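Chitinase (Paenibacillus sp. FPU-7, PDB 5GZT) probably hydrolyses internal beta-1,4 linkages of chitin and chitodextrins as a multidomain endochitinase with two family 18 glycoside hydrolase domains. Local coordinates at residues A524-Y534 and L617-D628. Residues are numbered along the deposited sequence; the frame is centred on the assembly and turned at random. Where two conformers were deposited one is given.
Sequences AEKLMVGGAFY and LAGFMYWEYSQD. With FMT (formic acid), chain G.
Phe533 and Tyr622 form an offset stack where strands 527-532 and 619-623, parallel neighbours in the TIM barrel of the first family 18 glycoside hydrolase domain, come to their C-terminal ends. Ring centroids lie 4.4 Å apart with planes at 21°, and Phe533 CZ sits over the centre of the Tyr622 ring. With CG set between the backbone N and the carbonyl carbon (chi1 54°), the Tyr622 ring turns one face to Phe533; it also packs on Ala635 and Ile638 of helix 633-642. Replacing Tyr622 by an alanine would probably cost the Phe533 ring its stacking partner and open a gap beside it. Backbone bonds alternate between the strands, the straightest running from Met621 N to Val529 O (2.8 Å, 174°). Phe620 CE1 lies 3.8 Å from Gly531 N, where a CB on Gly531 would run into CE1. Met528, bent at chi2 and chi3, curls over Gly619, its SD 3.4 Å from Gly619 N. A cis peptide joins Trp623 to Glu624, whose CG lies over one indole face. At the indole edge, Tyr534 CE1 approaches Trp623 CD1 at 3.7 Å, while Tyr534 OH is hydrogen-bonded to Asp485 OD1. Gln627 OE1 accepts Glu624 N at 3.0 Å, the donor standing above the Gln627 carbonyl plane, while Gln627 CB presses on Phe533 O at 3.1 Å.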
ATOM      1  N   ALA B 524     -13.061  10.092  -2.497  1.00 30.29           N
ATOM      2  CA  ALA B 524     -12.631   8.734  -2.935  1.00 31.21           C
ATOM      3  C   ALA B 524     -11.122   8.588  -2.873  1.00 31.48           C
ATOM      4  O   ALA B 524     -10.619   7.637  -2.243  1.00 30.28           O
ATOM      5  CB  ALA B 524     -13.176   8.399  -4.350  1.00 30.20           C
ATOM      6  N   GLU B 525     -10.454   9.581  -3.477  1.00 28.37           N
ATOM      7  CA  GLU B 525      -9.029   9.898  -3.465  0.50 29.68           C
ATOM      8  C   GLU B 525      -8.274   9.585  -2.146  1.00 26.23           C
ATOM      9  O   GLU B 525      -7.061   9.382  -2.121  1.00 26.77           O
ATOM     10  CB  GLU B 525      -8.884  11.430  -3.731  0.50 31.82           C
ATOM     11  CG  GLU B 525      -7.604  11.819  -4.439  0.50 35.02           C
ATOM     12  CD  GLU B 525      -7.741  13.119  -5.201  0.50 35.08           C
ATOM     13  OE1 GLU B 525      -7.206  13.252  -6.351  0.50 33.72           O
ATOM     14  OE2 GLU B 525      -8.406  13.994  -4.619  0.50 41.64           O
ATOM     15  N   LYS B 526      -8.989   9.699  -1.053  1.00 23.01           N
ATOM     16  CA  LYS B 526      -8.388   9.612   0.268  1.00 26.75           C
ATOM     17  C   LYS B 526      -8.898   8.349   1.018  1.00 29.33           C
ATOM     18  O   LYS B 526      -8.778   8.257   2.286  1.00 29.19           O
ATOM     19  CB  LYS B 526      -8.738  10.888   1.076  1.00 29.58           C
ATOM     20  CG  LYS B 526      -7.978  12.140   0.648  1.00 29.25           C
ATOM     21  CD  LYS B 526      -8.175  13.323   1.583  1.00 33.89           C
ATOM     22  CE  LYS B 526      -7.016  14.339   1.365  1.00 38.07           C
ATOM     23  NZ  LYS B 526      -7.120  15.416   2.377  1.00 36.75           N
ATOM     24  N   LEU B 527      -9.524   7.412   0.283  1.00 25.83           N
ATOM     25  CA  LEU B 527     -10.059   6.207   0.940  1.00 26.45           C
ATOM     26  C   LEU B 527      -9.271   4.989   0.540  1.00 27.05           C
ATOM     27  O   LEU B 527      -9.268   4.614  -0.664  1.00 27.56           O
ATOM     28  CB  LEU B 527     -11.506   5.977   0.589  1.00 29.94           C
ATOM     29  CG  LEU B 527     -12.457   6.983   1.247  1.00 28.65           C
ATOM     30  CD1 LEU B 527     -13.814   6.673   0.653  1.00 27.83           C
ATOM     31  CD2 LEU B 527     -12.505   6.876   2.757  1.00 27.95           C
ATOM     32  N   MET B 528      -8.641   4.349   1.523  1.00 23.84           N
ATOM     33  CA  MET B 528      -7.975   3.065   1.280  1.00 23.77           C
ATOM     34  C   MET B 528      -8.950   1.986   1.763  1.00 25.01           C
ATOM     35  O   MET B 528      -9.564   2.040   2.863  1.00 23.60           O
ATOM     36  CB  MET B 528      -6.687   2.930   2.043  1.00 25.47           C
ATOM     37  CG  MET B 528      -5.585   3.862   1.649  1.00 22.47           C
ATOM     38  SD  MET B 528      -4.659   3.431   0.224  1.00 25.05           S
ATOM     39  CE  MET B 528      -3.708   2.020   0.798  1.00 24.57           C
ATOM     40  N   VAL B 529      -9.067   0.985   0.924  1.00 22.95           N
ATOM     41  CA  VAL B 529      -9.911  -0.147   1.242  1.00 22.32           C
ATOM     42  C   VAL B 529      -9.095  -1.180   2.015  1.00 19.71           C
ATOM     43  O   VAL B 529      -7.983  -1.528   1.575  1.00 21.64           O
ATOM     44  CB  VAL B 529     -10.451  -0.723  -0.069  1.00 23.53           C
ATOM     45  CG1 VAL B 529     -11.008  -2.141   0.105  1.00 23.65           C
ATOM     46  CG2 VAL B 529     -11.493   0.255  -0.612  1.00 26.72           C
ATOM     47  N   GLY B 530      -9.681  -1.731   3.064  1.00 21.23           N
ATOM     48  CA  GLY B 530      -8.998  -2.763   3.878  1.00 19.72           C
ATOM     49  C   GLY B 530      -9.298  -4.242   3.488  1.00 18.55           C
ATOM     50  O   GLY B 530     -10.428  -4.615   3.123  1.00 16.88           O
ATOM     51  N   GLY B 531      -8.264  -5.057   3.567  1.00 17.97           N
ATOM     52  CA  GLY B 531      -8.376  -6.502   3.418  1.00 19.70           C
ATOM     53  C   GLY B 531      -7.646  -7.173   4.576  1.00 20.51           C
ATOM     54  O   GLY B 531      -6.877  -6.521   5.307  1.00 21.49           O
ATOM     55  N   ALA B 532      -7.908  -8.452   4.747  1.00 17.28           N
ATOM     56  CA  ALA B 532      -7.355  -9.227   5.860  1.00 17.82           C
ATOM     57  C   ALA B 532      -6.647 -10.497   5.426  1.00 17.37           C
ATOM     58  O   ALA B 532      -7.161 -11.223   4.553  1.00 20.97           O
ATOM     59  CB  ALA B 532      -8.468  -9.569   6.814  1.00 19.13           C
ATOM     60  N   PHE B 533      -5.545 -10.846   6.093  1.00 16.03           N
ATOM     61  CA  PHE B 533      -4.801 -12.051   5.830  1.00 16.35           C
ATOM     62  C   PHE B 533      -5.089 -13.048   6.905  1.00 17.10           C
ATOM     63  O   PHE B 533      -4.241 -13.960   7.235  1.00 16.06           O
ATOM     64  CB  PHE B 533      -3.301 -11.791   5.691  1.00 17.80           C
ATOM     65  CG  PHE B 533      -2.886 -10.987   4.456  1.00 17.20           C
ATOM     66  CD1 PHE B 533      -3.762 -10.404   3.577  1.00 18.21           C
ATOM     67  CD2 PHE B 533      -1.509 -10.841   4.197  1.00 19.76           C
ATOM     68  CE1 PHE B 533      -3.335  -9.706   2.481  1.00 19.07           C
ATOM     69  CE2 PHE B 533      -1.068 -10.124   3.102  1.00 19.56           C
ATOM     70  CZ  PHE B 533      -1.978  -9.511   2.276  1.00 19.14           C
ATOM     71  N   TYR B 534      -6.326 -12.963   7.421  1.00 16.83           N
ATOM     72  CA  TYR B 534      -6.806 -13.864   8.433  1.00 16.11           C
ATOM     73  C   TYR B 534      -8.313 -14.038   8.291  1.00 15.89           C
ATOM     74  O   TYR B 534      -8.976 -13.309   7.499  1.00 16.41           O
ATOM     75  CB  TYR B 534      -6.380 -13.369   9.835  1.00 17.38           C
ATOM     76  CG  TYR B 534      -7.142 -12.117  10.219  1.00 19.05           C
ATOM     77  CD1 TYR B 534      -6.733 -10.879   9.796  1.00 20.74           C
ATOM     78  CD2 TYR B 534      -8.346 -12.205  10.901  1.00 20.36           C
ATOM     79  CE1 TYR B 534      -7.520  -9.722  10.052  1.00 20.44           C
ATOM     80  CE2 TYR B 534      -9.103 -11.061  11.193  1.00 22.07           C
ATOM     81  CZ  TYR B 534      -8.674  -9.823  10.750  1.00 20.61           C
ATOM     82  OH  TYR B 534      -9.456  -8.729  11.007  1.00 22.84           O
ATOM     83  N   LEU B 617     -10.418   4.766  -5.856  1.00 28.82           N
ATOM     84  CA  LEU B 617      -9.964   4.878  -4.463  1.00 24.56           C
ATOM     85  C   LEU B 617      -8.463   4.942  -4.403  1.00 22.44           C
ATOM     86  O   LEU B 617      -7.740   4.791  -5.402  1.00 24.60           O
ATOM     87  CB  LEU B 617     -10.606   3.732  -3.631  1.00 23.57           C
ATOM     88  CG  LEU B 617     -12.102   3.625  -3.778  1.00 23.65           C
ATOM     89  CD1 LEU B 617     -12.737   2.439  -3.050  1.00 24.40           C
ATOM     90  CD2 LEU B 617     -12.750   4.876  -3.256  1.00 27.25           C
ATOM     91  N   ALA B 618      -7.973   5.246  -3.216  1.00 25.79           N
ATOM     92  CA  ALA B 618      -6.533   5.520  -2.976  1.00 25.93           C
ATOM     93  C   ALA B 618      -5.631   4.279  -3.102  1.00 25.89           C
ATOM     94  O   ALA B 618      -4.404   4.355  -3.450  1.00 22.35           O
ATOM     95  CB  ALA B 618      -6.394   6.166  -1.584  1.00 26.38           C
ATOM     96  N   GLY B 619      -6.234   3.125  -2.816  1.00 22.18           N
ATOM     97  CA  GLY B 619      -5.499   1.885  -2.859  1.00 20.54           C
ATOM     98  C   GLY B 619      -6.029   0.825  -1.882  1.00 22.91           C
ATOM     99  O   GLY B 619      -7.193   0.919  -1.393  1.00 22.60           O
ATOM    100  N   PHE B 620      -5.138  -0.140  -1.583  1.00 21.65           N
ATOM    101  CA  PHE B 620      -5.422  -1.348  -0.866  1.00 19.95           C
ATOM    102  C   PHE B 620      -4.573  -1.406   0.392  1.00 19.92           C
ATOM    103  O   PHE B 620      -3.339  -1.378   0.335  1.00 18.53           O
ATOM    104  CB  PHE B 620      -5.112  -2.541  -1.793  1.00 20.72           C
ATOM    105  CG  PHE B 620      -5.880  -3.843  -1.454  1.00 20.73           C
ATOM    106  CD1 PHE B 620      -5.937  -4.360  -0.139  1.00 20.69           C
ATOM    107  CD2 PHE B 620      -6.423  -4.627  -2.454  1.00 20.76           C
ATOM    108  CE1 PHE B 620      -6.621  -5.540   0.145  1.00 18.24           C
ATOM    109  CE2 PHE B 620      -7.089  -5.802  -2.152  1.00 19.25           C
ATOM    110  CZ  PHE B 620      -7.167  -6.256  -0.846  1.00 17.52           C
ATOM    111  N   MET B 621      -5.216  -1.494   1.550  1.00 20.58           N
ATOM    112  CA  MET B 621      -4.499  -1.668   2.844  1.00 21.65           C
ATOM    113  C   MET B 621      -4.782  -3.103   3.358  1.00 21.82           C
ATOM    114  O   MET B 621      -5.885  -3.592   3.151  1.00 18.16           O
ATOM    115  CB  MET B 621      -5.026  -0.689   3.903  1.00 21.64           C
ATOM    116  CG  MET B 621      -4.488  -0.939   5.302  1.00 22.87           C
ATOM    117  SD  MET B 621      -5.408  -2.089   6.304  1.00 23.53           S
ATOM    118  CE  MET B 621      -6.816  -1.103   6.856  1.00 21.22           C
ATOM    119  N   TYR B 622      -3.826  -3.741   4.028  1.00 20.40           N
ATOM    120  CA  TYR B 622      -4.094  -5.043   4.639  1.00 20.79           C
ATOM    121  C   TYR B 622      -3.370  -5.321   5.946  1.00 20.73           C
ATOM    122  O   TYR B 622      -2.253  -4.856   6.135  1.00 21.02           O
ATOM    123  CB  TYR B 622      -3.801  -6.135   3.619  1.00 21.44           C
ATOM    124  CG  TYR B 622      -2.422  -6.142   2.950  1.00 20.34           C
ATOM    125  CD1 TYR B 622      -1.262  -6.550   3.623  1.00 23.69           C
ATOM    126  CD2 TYR B 622      -2.290  -5.794   1.653  1.00 20.95           C
ATOM    127  CE1 TYR B 622       0.020  -6.567   2.960  1.00 20.09           C
ATOM    128  CE2 TYR B 622      -1.087  -5.880   0.980  1.00 21.49           C
ATOM    129  CZ  TYR B 622       0.088  -6.256   1.647  1.00 21.26           C
ATOM    130  OH  TYR B 622       1.265  -6.293   0.858  1.00 21.03           O
ATOM    131  N   TRP B 623      -4.074  -6.038   6.832  1.00 19.14           N
ATOM    132  CA  TRP B 623      -3.603  -6.503   8.102  1.00 20.62           C
ATOM    133  C   TRP B 623      -3.536  -8.019   8.031  1.00 20.74           C
ATOM    134  O   TRP B 623      -4.585  -8.634   7.792  1.00 17.95           O
ATOM    135  CB  TRP B 623      -4.635  -6.191   9.182  1.00 20.00           C
ATOM    136  CG  TRP B 623      -4.194  -6.713  10.503  1.00 23.05           C
ATOM    137  CD1 TRP B 623      -4.478  -7.930  11.059  1.00 23.96           C
ATOM    138  CD2 TRP B 623      -3.368  -6.037  11.423  1.00 21.87           C
ATOM    139  NE1 TRP B 623      -3.868  -8.048  12.262  1.00 24.72           N
ATOM    140  CE2 TRP B 623      -3.161  -6.913  12.518  1.00 25.63           C
ATOM    141  CE3 TRP B 623      -2.778  -4.793  11.446  1.00 21.15           C
ATOM    142  CZ2 TRP B 623      -2.362  -6.576  13.603  1.00 26.33           C
ATOM    143  CZ3 TRP B 623      -1.960  -4.451  12.559  1.00 24.17           C
ATOM    144  CH2 TRP B 623      -1.801  -5.312  13.620  1.00 25.53           C
ATOM    145  N   GLU B 624      -2.376  -8.660   8.195  1.00 21.41           N
ATOM    146  CA  GLU B 624      -1.063  -8.049   8.188  1.00 20.01           C
ATOM    147  C   GLU B 624      -0.112  -8.992   7.429  1.00 20.85           C
ATOM    148  O   GLU B 624      -0.393 -10.192   7.261  1.00 16.11           O
ATOM    149  CB  GLU B 624      -0.553  -7.678   9.610  1.00 20.32           C
ATOM    150  CG  GLU B 624      -0.727  -8.696  10.755  1.00 21.67           C
ATOM    151  CD  GLU B 624       0.397  -9.711  10.842  1.00 20.37           C
ATOM    152  OE1 GLU B 624       0.416 -10.403  11.830  1.00 24.88           O
ATOM    153  OE2 GLU B 624       1.218  -9.857   9.910  1.00 21.88           O
ATOM    154  N   TYR B 625       0.956  -8.406   6.915  1.00 19.80           N
ATOM    155  CA  TYR B 625       1.813  -9.041   5.880  1.00 21.75           C
ATOM    156  C   TYR B 625       2.286 -10.430   6.264  1.00 20.75           C
ATOM    157  O   TYR B 625       2.352 -11.290   5.386  1.00 23.08           O
ATOM    158  CB  TYR B 625       2.979  -8.141   5.523  1.00 19.26           C
ATOM    159  CG  TYR B 625       3.888  -8.630   4.406  1.00 21.10           C
ATOM    160  CD1 TYR B 625       3.644  -8.312   3.100  1.00 19.70           C
ATOM    161  CD2 TYR B 625       5.024  -9.426   4.686  1.00 20.91           C
ATOM    162  CE1 TYR B 625       4.415  -8.822   2.068  1.00 20.00           C
ATOM    163  CE2 TYR B 625       5.862  -9.846   3.661  1.00 20.93           C
ATOM    164  CZ  TYR B 625       5.549  -9.561   2.367  1.00 20.64           C
ATOM    165  OH  TYR B 625       6.333  -9.997   1.307  1.00 22.45           O
ATOM    166  N   SER B 626       2.577 -10.649   7.547  1.00 21.54           N
ATOM    167  CA  SER B 626       3.180 -11.940   7.966  1.00 22.88           C
ATOM    168  C   SER B 626       2.235 -13.141   7.952  1.00 22.08           C
ATOM    169  O   SER B 626       2.662 -14.298   8.146  1.00 21.31           O
ATOM    170  CB  SER B 626       3.810 -11.806   9.364  1.00 22.93           C
ATOM    171  OG  SER B 626       2.871 -11.806  10.461  1.00 26.18           O
ATOM    172  N   GLN B 627       0.929 -12.894   7.776  1.00 22.80           N
ATOM    173  CA  GLN B 627      -0.077 -13.973   7.769  1.00 20.14           C
ATOM    174  C   GLN B 627      -0.284 -14.610   6.426  1.00 19.74           C
ATOM    175  O   GLN B 627      -1.039 -15.569   6.319  1.00 18.87           O
ATOM    176  CB  GLN B 627      -1.402 -13.359   8.254  1.00 20.96           C
ATOM    177  CG  GLN B 627      -1.383 -12.837   9.669  1.00 19.62           C
ATOM    178  CD  GLN B 627      -2.616 -11.990  10.018  1.00 20.89           C
ATOM    179  OE1 GLN B 627      -3.265 -11.316   9.164  1.00 22.83           O
ATOM    180  NE2 GLN B 627      -2.932 -11.988  11.255  1.00 19.28           N
ATOM    181  N   ASP B 628       0.402 -14.107   5.407  1.00 19.80           N
ATOM    182  CA  ASP B 628       0.235 -14.582   4.036  1.00 21.42           C
ATOM    183  C   ASP B 628       0.852 -16.006   3.840  1.00 19.43           C
ATOM    184  O   ASP B 628       1.506 -16.541   4.696  1.00 19.92           O
ATOM    185  CB  ASP B 628       0.911 -13.579   3.141  1.00 19.85           C
ATOM    186  CG  ASP B 628       0.419 -13.540   1.764  1.00 23.31           C
ATOM    187  OD1 ASP B 628      -0.339 -14.444   1.278  1.00 20.91           O
ATOM    188  OD2 ASP B 628       0.844 -12.541   1.138  1.00 23.24           O
TER
HETATM  189  C   FMT G4005      -3.910  16.901   2.618  1.00 61.39           C
HETATM  190  O1  FMT G4005      -3.815  17.388   3.759  1.00 56.89           O
HETATM  191  O2  FMT G4005      -4.962  17.100   1.794  1.00 49.89           O